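PDB 3TNL: shikimate dehydrogenase (NADP(+)) from Listeria monocytogenes, which probably catalyses the reversible NADPH-linked reduction of 3-dehydroshikimate to shikimate, a step on the chorismate pathway to the aromatic amino acids. Local coordinates for residues H36-R48 with F86-N100. Sequence-based numbering, arbitrary orientation. Where two conformers were deposited one is given.
Sequences HTELIGLIATPIR and FRAMNLRGWNVSMPN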
ATOM      1  N   HIS B  36       6.557   7.323   6.907  1.00 16.43           N
ATOM      2  CA  HIS B  36       6.801   8.283   5.820  1.00 16.16           C
ATOM      3  C   HIS B  36       6.707   7.653   4.440  1.00 17.30           C
ATOM      4  O   HIS B  36       6.608   8.360   3.431  1.00 17.73           O
ATOM      5  CB  HIS B  36       8.194   8.904   6.002  1.00 18.30           C
ATOM      6  CG  HIS B  36       8.344   9.609   7.307  1.00 20.77           C
ATOM      7  ND1 HIS B  36       7.673  10.786   7.590  1.00 20.49           N
ATOM      8  CD2 HIS B  36       9.009   9.267   8.439  1.00 21.34           C
ATOM      9  CE1 HIS B  36       7.946  11.150   8.833  1.00 21.93           C
ATOM     10  NE2 HIS B  36       8.769  10.258   9.363  1.00 23.44           N
ATOM     11  N   THR B  37       6.791   6.314   4.384  1.00 16.71           N
ATOM     12  CA  THR B  37       6.852   5.583   3.121  1.00 16.80           C
ATOM     13  C   THR B  37       5.585   5.642   2.360  1.00 17.69           C
ATOM     14  O   THR B  37       4.532   5.356   2.912  1.00 17.51           O
ATOM     15  CB  THR B  37       7.302   4.121   3.363  1.00 17.72           C
ATOM     16  OG1 THR B  37       8.486   4.142   4.163  1.00 17.03           O
ATOM     17  CG2 THR B  37       7.637   3.412   2.047  1.00 18.71           C
ATOM     18  N   GLU B  38       5.701   5.986   1.081  1.00 16.54           N
ATOM     19  CA  GLU B  38       4.536   6.086   0.194  1.00 17.92           C
ATOM     20  C   GLU B  38       4.400   4.849  -0.700  1.00 16.81           C
ATOM     21  O   GLU B  38       5.392   4.136  -0.954  1.00 18.56           O
ATOM     22  CB  GLU B  38       4.629   7.351  -0.608  1.00 21.48           C
ATOM     23  CG  GLU B  38       4.388   8.582   0.283  1.00 22.06           C
ATOM     24  CD  GLU B  38       4.279   9.846  -0.494  1.00 29.20           C
ATOM     25  OE1 GLU B  38       5.292  10.242  -1.097  1.00 32.98           O
ATOM     26  OE2 GLU B  38       3.160  10.442  -0.487  1.00 32.16           O
ATOM     27  N   LEU B  39       3.190   4.595  -1.165  1.00 16.47           N
ATOM     28  CA  LEU B  39       2.887   3.421  -1.963  1.00 15.55           C
ATOM     29  C   LEU B  39       2.615   3.718  -3.451  1.00 15.80           C
ATOM     30  O   LEU B  39       1.875   4.652  -3.809  1.00 17.52           O
ATOM     31  CB  LEU B  39       1.624   2.757  -1.395  1.00 17.43           C
ATOM     32  CG  LEU B  39       1.034   1.527  -2.104  1.00 15.17           C
ATOM     33  CD1 LEU B  39       2.054   0.341  -2.072  1.00 16.26           C
ATOM     34  CD2 LEU B  39      -0.306   1.153  -1.457  1.00 17.30           C
ATOM     35  N   ILE B  40       3.185   2.856  -4.285  1.00 15.19           N
ATOM     36  CA  ILE B  40       2.877   2.774  -5.711  1.00 15.10           C
ATOM     37  C   ILE B  40       2.268   1.374  -5.885  1.00 15.64           C
ATOM     38  O   ILE B  40       2.826   0.372  -5.418  1.00 16.51           O
ATOM     39  CB  ILE B  40       4.105   2.895  -6.605  1.00 15.66           C
ATOM     40  CG1 ILE B  40       4.828   4.211  -6.376  1.00 15.81           C
ATOM     41  CG2 ILE B  40       3.654   2.771  -8.081  1.00 17.09           C
ATOM     42  CD1 ILE B  40       4.001   5.468  -6.676  1.00 17.95           C
ATOM     43  N   GLY B  41       1.095   1.302  -6.508  1.00 15.82           N
ATOM     44  CA  GLY B  41       0.412   0.026  -6.702  1.00 16.49           C
ATOM     45  C   GLY B  41       0.587  -0.603  -8.071  1.00 15.42           C
ATOM     46  O   GLY B  41       1.179  -0.028  -8.995  1.00 15.20           O
ATOM     47  N   LEU B  42      -0.010  -1.777  -8.192  1.00 15.28           N
ATOM     48  CA  LEU B  42      -0.095  -2.551  -9.437  1.00 14.07           C
ATOM     49  C   LEU B  42      -1.414  -3.305  -9.307  1.00 15.34           C
ATOM     50  O   LEU B  42      -1.567  -4.121  -8.387  1.00 15.95           O
ATOM     51  CB  LEU B  42       1.107  -3.474  -9.614  1.00 14.04           C
ATOM     52  CG  LEU B  42       0.948  -4.571 -10.692  1.00 15.87           C
ATOM     53  CD1 LEU B  42       0.658  -3.982 -12.066  1.00 16.66           C
ATOM     54  CD2 LEU B  42       2.184  -5.428 -10.777  1.00 18.14           C
ATOM     55  N   ILE B  43      -2.352  -3.047 -10.204  1.00 15.06           N
ATOM     56  CA  ILE B  43      -3.664  -3.642 -10.106  1.00 15.81           C
ATOM     57  C   ILE B  43      -3.999  -4.466 -11.360  1.00 16.13           C
ATOM     58  O   ILE B  43      -4.061  -3.957 -12.489  1.00 16.05           O
ATOM     59  CB  ILE B  43      -4.752  -2.574  -9.747  1.00 15.46           C
ATOM     60  CG1 ILE B  43      -4.768  -1.430 -10.738  1.00 15.31           C
ATOM     61  CG2 ILE B  43      -4.448  -1.971  -8.350  1.00 17.07           C
ATOM     62  CD1 ILE B  43      -5.922  -0.444 -10.475  1.00 17.35           C
ATOM     63  N   ALA B  44      -4.248  -5.755 -11.129  1.00 16.83           N
ATOM     64  CA  ALA B  44      -4.431  -6.715 -12.208  1.00 16.74           C
ATOM     65  C   ALA B  44      -4.732  -8.045 -11.587  1.00 17.37           C
ATOM     66  O   ALA B  44      -4.590  -8.217 -10.369  1.00 17.29           O
ATOM     67  CB  ALA B  44      -3.120  -6.831 -13.006  1.00 16.43           C
ATOM     68  N   THR B  45      -5.176  -8.987 -12.403  1.00 18.42           N
ATOM     69  CA  THR B  45      -5.386 -10.358 -11.897  1.00 19.47           C
ATOM     70  C   THR B  45      -5.380 -11.308 -13.084  1.00 20.98           C
ATOM     71  O   THR B  45      -6.065 -11.063 -14.070  1.00 20.95           O
ATOM     72  CB  THR B  45      -6.641 -10.517 -11.081  1.00 19.84           C
ATOM     73  OG1 THR B  45      -6.661 -11.842 -10.531  1.00 24.46           O
ATOM     74  CG2 THR B  45      -7.900 -10.264 -11.920  1.00 19.49           C
ATOM     75  N   PRO B  46      -4.559 -12.380 -13.006  1.00 22.27           N
ATOM     76  CA  PRO B  46      -3.629 -12.736 -11.933  1.00 23.26           C
ATOM     77  C   PRO B  46      -2.437 -11.796 -11.974  1.00 21.49           C
ATOM     78  O   PRO B  46      -2.215 -11.136 -12.993  1.00 21.89           O
ATOM     79  CB  PRO B  46      -3.223 -14.181 -12.288  1.00 23.64           C
ATOM     80  CG  PRO B  46      -3.304 -14.221 -13.753  1.00 25.95           C
ATOM     81  CD  PRO B  46      -4.480 -13.342 -14.127  1.00 23.47           C
ATOM     82  N   ILE B  47      -1.670 -11.725 -10.895  1.00 20.35           N
ATOM     83  CA  ILE B  47      -0.571 -10.762 -10.869  1.00 19.53           C
ATOM     84  C   ILE B  47       0.532 -11.010  -9.848  1.00 19.65           C
ATOM     85  O   ILE B  47       1.585 -10.424  -9.979  1.00 21.20           O
ATOM     86  CB  ILE B  47      -1.152  -9.314 -10.598  1.00 19.85           C
ATOM     87  CG1 ILE B  47      -0.154  -8.213 -10.992  1.00 18.83           C
ATOM     88  CG2 ILE B  47      -1.617  -9.163  -9.154  1.00 19.68           C
ATOM     89  CD1 ILE B  47       0.224  -8.248 -12.445  1.00 20.86           C
ATOM     90  N   ARG B  48       0.310 -11.869  -8.853  1.00 20.75           N
ATOM     91  CA  ARG B  48       1.292 -12.018  -7.781  1.00 21.30           C
ATOM     92  C   ARG B  48       2.678 -12.567  -8.141  1.00 21.61           C
ATOM     93  O   ARG B  48       3.635 -12.408  -7.356  1.00 22.10           O
ATOM     94  CB  ARG B  48       0.668 -12.703  -6.553  1.00 20.99           C
ATOM     95  CG  ARG B  48      -0.414 -11.813  -5.897  1.00 22.34           C
ATOM     96  CD  ARG B  48      -0.573 -12.110  -4.434  1.00 21.89           C
ATOM     97  NE  ARG B  48      -1.521 -11.195  -3.787  1.00 22.67           N
ATOM     98  CZ  ARG B  48      -1.252  -9.934  -3.450  1.00 24.44           C
ATOM     99  NH1 ARG B  48      -0.072  -9.379  -3.711  1.00 23.58           N
ATOM    100  NH2 ARG B  48      -2.185  -9.208  -2.871  1.00 22.18           N
ATOM    101  N   PHE B  86      -7.826   4.479  -4.002  1.00 15.47           N
ATOM    102  CA  PHE B  86      -6.485   5.029  -4.244  1.00 15.53           C
ATOM    103  C   PHE B  86      -6.520   6.550  -4.258  1.00 15.39           C
ATOM    104  O   PHE B  86      -5.615   7.195  -3.784  1.00 16.35           O
ATOM    105  CB  PHE B  86      -5.895   4.559  -5.573  1.00 16.13           C
ATOM    106  CG  PHE B  86      -5.383   3.131  -5.579  1.00 14.48           C
ATOM    107  CD1 PHE B  86      -5.270   2.364  -4.414  1.00 17.93           C
ATOM    108  CD2 PHE B  86      -4.949   2.589  -6.768  1.00 14.47           C
ATOM    109  CE1 PHE B  86      -4.741   1.042  -4.464  1.00 15.95           C
ATOM    110  CE2 PHE B  86      -4.403   1.334  -6.835  1.00 16.59           C
ATOM    111  CZ  PHE B  86      -4.279   0.538  -5.675  1.00 17.09           C
ATOM    112  N   ARG B  87      -7.591   7.136  -4.759  1.00 15.24           N
ATOM    113  CA  ARG B  87      -7.738   8.597  -4.705  1.00 17.76           C
ATOM    114  C   ARG B  87      -7.750   9.041  -3.229  1.00 17.16           C
ATOM    115  O   ARG B  87      -7.054   9.971  -2.820  1.00 17.77           O
ATOM    116  CB  ARG B  87      -9.040   9.059  -5.351  1.00 18.54           C
ATOM    117  CG  ARG B  87      -9.115   8.969  -6.878  1.00 20.01           C
ATOM    118  CD  ARG B  87     -10.465   9.449  -7.354  1.00 20.63           C
ATOM    119  NE  ARG B  87     -10.643   9.377  -8.802  1.00 19.54           N
ATOM    120  CZ  ARG B  87     -10.315  10.345  -9.658  1.00 20.11           C
ATOM    121  NH1 ARG B  87     -10.551  10.181 -10.960  1.00 22.99           N
ATOM    122  NH2 ARG B  87      -9.787  11.478  -9.231  1.00 20.61           N
ATOM    123  N   ALA B  88      -8.557   8.362  -2.420  1.00 16.36           N
ATOM    124  CA  ALA B  88      -8.715   8.716  -1.004  1.00 17.46           C
ATOM    125  C   ALA B  88      -7.490   8.450  -0.171  1.00 17.91           C
ATOM    126  O   ALA B  88      -7.302   9.102   0.851  1.00 19.19           O
ATOM    127  CB  ALA B  88      -9.973   8.034  -0.412  1.00 15.87           C
ATOM    128  N   MET B  89      -6.673   7.478  -0.587  1.00 15.20           N
ATOM    129  CA  MET B  89      -5.386   7.173   0.057  1.00 16.17           C
ATOM    130  C   MET B  89      -4.271   8.104  -0.418  1.00 17.85           C
ATOM    131  O   MET B  89      -3.153   8.016   0.079  1.00 18.62           O
ATOM    132  CB  MET B  89      -4.955   5.732  -0.263  1.00 16.11           C
ATOM    133  CG  MET B  89      -5.838   4.658   0.311  1.00 16.54           C
ATOM    134  SD  MET B  89      -5.649   3.039  -0.465  1.00 17.72           S
ATOM    135  CE  MET B  89      -3.985   2.586   0.002  1.00 18.87           C
ATOM    136  N   ASN B  90      -4.580   8.932  -1.408  1.00 17.32           N
ATOM    137  CA  ASN B  90      -3.626   9.862  -2.031  1.00 18.04           C
ATOM    138  C   ASN B  90      -2.387   9.170  -2.604  1.00 17.03           C
ATOM    139  O   ASN B  90      -1.282   9.687  -2.499  1.00 17.73           O
ATOM    140  CB  ASN B  90      -3.183  10.961  -1.050  1.00 18.57           C
ATOM    141  CG  ASN B  90      -2.632  12.187  -1.761  1.00 25.56           C
ATOM    142  OD1 ASN B  90      -3.072  12.510  -2.872  1.00 30.43           O
ATOM    143  ND2 ASN B  90      -1.703  12.891  -1.122  1.00 31.99           N
ATOM    144  N   LEU B  91      -2.567   8.001  -3.220  1.00 16.04           N
ATOM    145  CA  LEU B  91      -1.429   7.341  -3.866  1.00 15.87           C
ATOM    146  C   LEU B  91      -0.889   8.194  -5.000  1.00 14.65           C
ATOM    147  O   LEU B  91      -1.639   8.788  -5.771  1.00 16.65           O
ATOM    148  CB  LEU B  91      -1.792   5.981  -4.449  1.00 16.68           C
ATOM    149  CG  LEU B  91      -2.177   4.860  -3.490  1.00 21.85           C
ATOM    150  CD1 LEU B  91      -1.872   3.523  -4.225  1.00 19.03           C
ATOM    151  CD2 LEU B  91      -1.506   4.941  -2.143  1.00 22.27           C
ATOM    152  N   ARG B  92       0.435   8.232  -5.096  1.00 13.82           N
ATOM    153  CA  ARG B  92       1.075   8.986  -6.181  1.00 15.25           C
ATOM    154  C   ARG B  92       0.815   8.352  -7.560  1.00 14.98           C
ATOM    155  O   ARG B  92       0.747   9.050  -8.581  1.00 15.82           O
ATOM    156  CB  ARG B  92       2.570   9.011  -5.932  1.00 14.77           C
ATOM    157  CG  ARG B  92       3.404   9.616  -7.058  1.00 16.45           C
ATOM    158  CD  ARG B  92       2.993  11.038  -7.437  1.00 16.73           C
ATOM    159  NE  ARG B  92       3.865  11.555  -8.470  1.00 16.79           N
ATOM    160  CZ  ARG B  92       3.614  12.652  -9.181  1.00 17.64           C
ATOM    161  NH1 ARG B  92       4.468  13.024 -10.121  1.00 20.26           N
ATOM    162  NH2 ARG B  92       2.509  13.375  -8.991  1.00 17.19           N
ATOM    163  N   GLY B  93       0.671   7.033  -7.612  1.00 14.97           N
ATOM    164  CA  GLY B  93       0.443   6.353  -8.866  1.00 16.07           C
ATOM    165  C   GLY B  93       0.398   4.851  -8.740  1.00 14.86           C
ATOM    166  O   GLY B  93       0.520   4.315  -7.640  1.00 15.56           O
ATOM    167  N   TRP B  94       0.175   4.192  -9.870  1.00 15.15           N
ATOM    168  CA  TRP B  94       0.109   2.750  -9.937  1.00 14.75           C
ATOM    169  C   TRP B  94       0.180   2.284 -11.384  1.00 15.73           C
ATOM    170  O   TRP B  94      -0.061   3.077 -12.322  1.00 15.69           O
ATOM    171  CB  TRP B  94      -1.196   2.228  -9.315  1.00 15.49           C
ATOM    172  CG  TRP B  94      -2.502   2.750  -9.854  1.00 16.25           C
ATOM    173  CD1 TRP B  94      -3.262   2.172 -10.796  1.00 14.91           C
ATOM    174  CD2 TRP B  94      -3.233   3.903  -9.399  1.00 14.43           C
ATOM    175  NE1 TRP B  94      -4.424   2.888 -10.995  1.00 15.25           N
ATOM    176  CE2 TRP B  94      -4.424   3.953 -10.139  1.00 14.84           C
ATOM    177  CE3 TRP B  94      -2.991   4.904  -8.440  1.00 15.64           C
ATOM    178  CZ2 TRP B  94      -5.369   4.947  -9.957  1.00 16.04           C
ATOM    179  CZ3 TRP B  94      -3.926   5.897  -8.284  1.00 15.26           C
ATOM    180  CH2 TRP B  94      -5.105   5.905  -9.041  1.00 16.72           C
ATOM    181  N   ASN B  95       0.602   1.034 -11.551  1.00 15.70           N
ATOM    182  CA  ASN B  95       0.520   0.353 -12.830  1.00 15.78           C
ATOM    183  C   ASN B  95      -0.820  -0.404 -12.902  1.00 16.00           C
ATOM    184  O   ASN B  95      -1.436  -0.747 -11.876  1.00 15.67           O
ATOM    185  CB  ASN B  95       1.650  -0.629 -13.046  1.00 15.14           C
ATOM    186  CG  ASN B  95       2.925   0.004 -13.547  1.00 15.06           C
ATOM    187  OD1 ASN B  95       3.991  -0.372 -13.084  1.00 16.24           O
ATOM    188  ND2 ASN B  95       2.837   0.917 -14.527  1.00 16.70           N
ATOM    189  N   VAL B  96      -1.220  -0.670 -14.134  1.00 17.09           N
ATOM    190  CA  VAL B  96      -2.466  -1.375 -14.437  1.00 15.93           C
ATOM    191  C   VAL B  96      -2.150  -2.481 -15.419  1.00 17.69           C
ATOM    192  O   VAL B  96      -1.449  -2.254 -16.402  1.00 18.41           O
ATOM    193  CB  VAL B  96      -3.526  -0.432 -15.079  1.00 17.13           C
ATOM    194  CG1 VAL B  96      -4.883  -1.164 -15.245  1.00 16.35           C
ATOM    195  CG2 VAL B  96      -3.688   0.837 -14.247  1.00 16.33           C
ATOM    196  N   SER B  97      -2.681  -3.678 -15.185  1.00 18.33           N
ATOM    197  CA  SER B  97      -2.496  -4.763 -16.167  1.00 19.43           C
ATOM    198  C   SER B  97      -3.818  -5.487 -16.385  1.00 19.61           C
ATOM    199  O   SER B  97      -4.859  -5.036 -15.893  1.00 18.27           O
ATOM    200  CB  SER B  97      -1.312  -5.668 -15.824  1.00 21.58           C
ATOM    201  OG  SER B  97      -0.964  -6.465 -16.968  1.00 25.50           O
ATOM    202  N   MET B  98      -3.792  -6.584 -17.147  0.70 18.82           N
ATOM    203  CA  MET B  98      -5.019  -7.335 -17.432  0.70 20.44           C
ATOM    204  C   MET B  98      -5.730  -7.694 -16.143  0.70 18.75           C
ATOM    205  O   MET B  98      -5.113  -8.103 -15.185  0.70 19.34           O
ATOM    206  CB  MET B  98      -4.733  -8.610 -18.227  0.70 21.98           C
ATOM    207  CG  MET B  98      -4.298  -8.397 -19.658  0.70 29.20           C
ATOM    208  SD  MET B  98      -4.144  -9.968 -20.559  0.70 40.26           S
ATOM    209  CE  MET B  98      -3.781  -9.338 -22.204  0.70 38.23           C
ATOM    210  N   PRO B  99      -7.064  -7.612 -16.144  1.00 19.53           N
ATOM    211  CA  PRO B  99      -7.996  -7.275 -17.227  1.00 19.68           C
ATOM    212  C   PRO B  99      -8.500  -5.827 -17.225  1.00 18.94           C
ATOM    213  O   PRO B  99      -9.569  -5.550 -17.740  1.00 21.72           O
ATOM    214  CB  PRO B  99      -9.177  -8.188 -16.878  1.00 20.44           C
ATOM    215  CG  PRO B  99      -9.232  -8.080 -15.372  1.00 21.10           C
ATOM    216  CD  PRO B  99      -7.790  -8.056 -14.938  1.00 19.19           C
ATOM    217  N   ASN B 100      -7.715  -4.905 -16.670  1.00 19.28           N
ATOM    218  CA  ASN B 100      -8.187  -3.543 -16.439  1.00 17.99           C
ATOM    219  C   ASN B 100      -7.700  -2.417 -17.341  1.00 18.95           C
ATOM    220  O   ASN B 100      -8.167  -1.288 -17.184  1.00 19.22           O
ATOM    221  CB  ASN B 100      -7.740  -3.153 -15.012  1.00 16.95           C
ATOM    222  CG  ASN B 100      -8.155  -4.163 -13.969  1.00 18.33           C
ATOM    223  OD1 ASN B 100      -9.286  -4.566 -13.936  1.00 19.65           O
ATOM    224  ND2 ASN B 100      -7.227  -4.574 -13.118  1.00 18.36           N
TER
HETATM  225  O   HOH W   1       0.930   8.763  -0.811  1.00 25.45           O
HETATM  226  O   HOH W   2       1.955   7.281  -3.032  1.00 18.49           O
HETATM  227  O   HOH W   3      -2.780  -9.957 -15.379  1.00 25.52           O
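Ile43 reaches two aromatic rings with different branches: CG2 lies 3.6 Å from Phe86 CE2, while CD1 reaches Trp94 CD1 at 3.7 Å. With CG1 held between the backbone N and the carbonyl carbon (chi1 56°), the two branches part, one to each ring. The setting illustrates parallel pairing in an alpha/beta sheet. Strands 38-44 and 93-96 are parallel neighbours inside the substrate-binding domain's mixed sheet, between strands 67-73 and 123-127, and helix 79-88, which supplies Phe86, packs on the face bearing Ile43 and Trp94. Gly41 pairs with Trp94, CA to CA 4.2 Å, and having no side chain leaves room for the Phe86 ring. Asn95 uses both backbone groups, its N-H donating to Gly41 O and its O accepting from Ile43 N. On the other face Leu42 CD1 rests on Asn95 CB at 3.6 Å, while the Asn95 amide turns to Tyr69 and to Asn122 O. Where the strands part at one end, a water bridges Leu39 O and Arg92 N. At the other, the backbone N-H of Ser97, inferred to bind shikimate, donates to Ile43 O, and Met98 beside it touches NAD. Met98 O accepts from Thr45 N at 2.9 Å, the donor lying in the carbonyl plane.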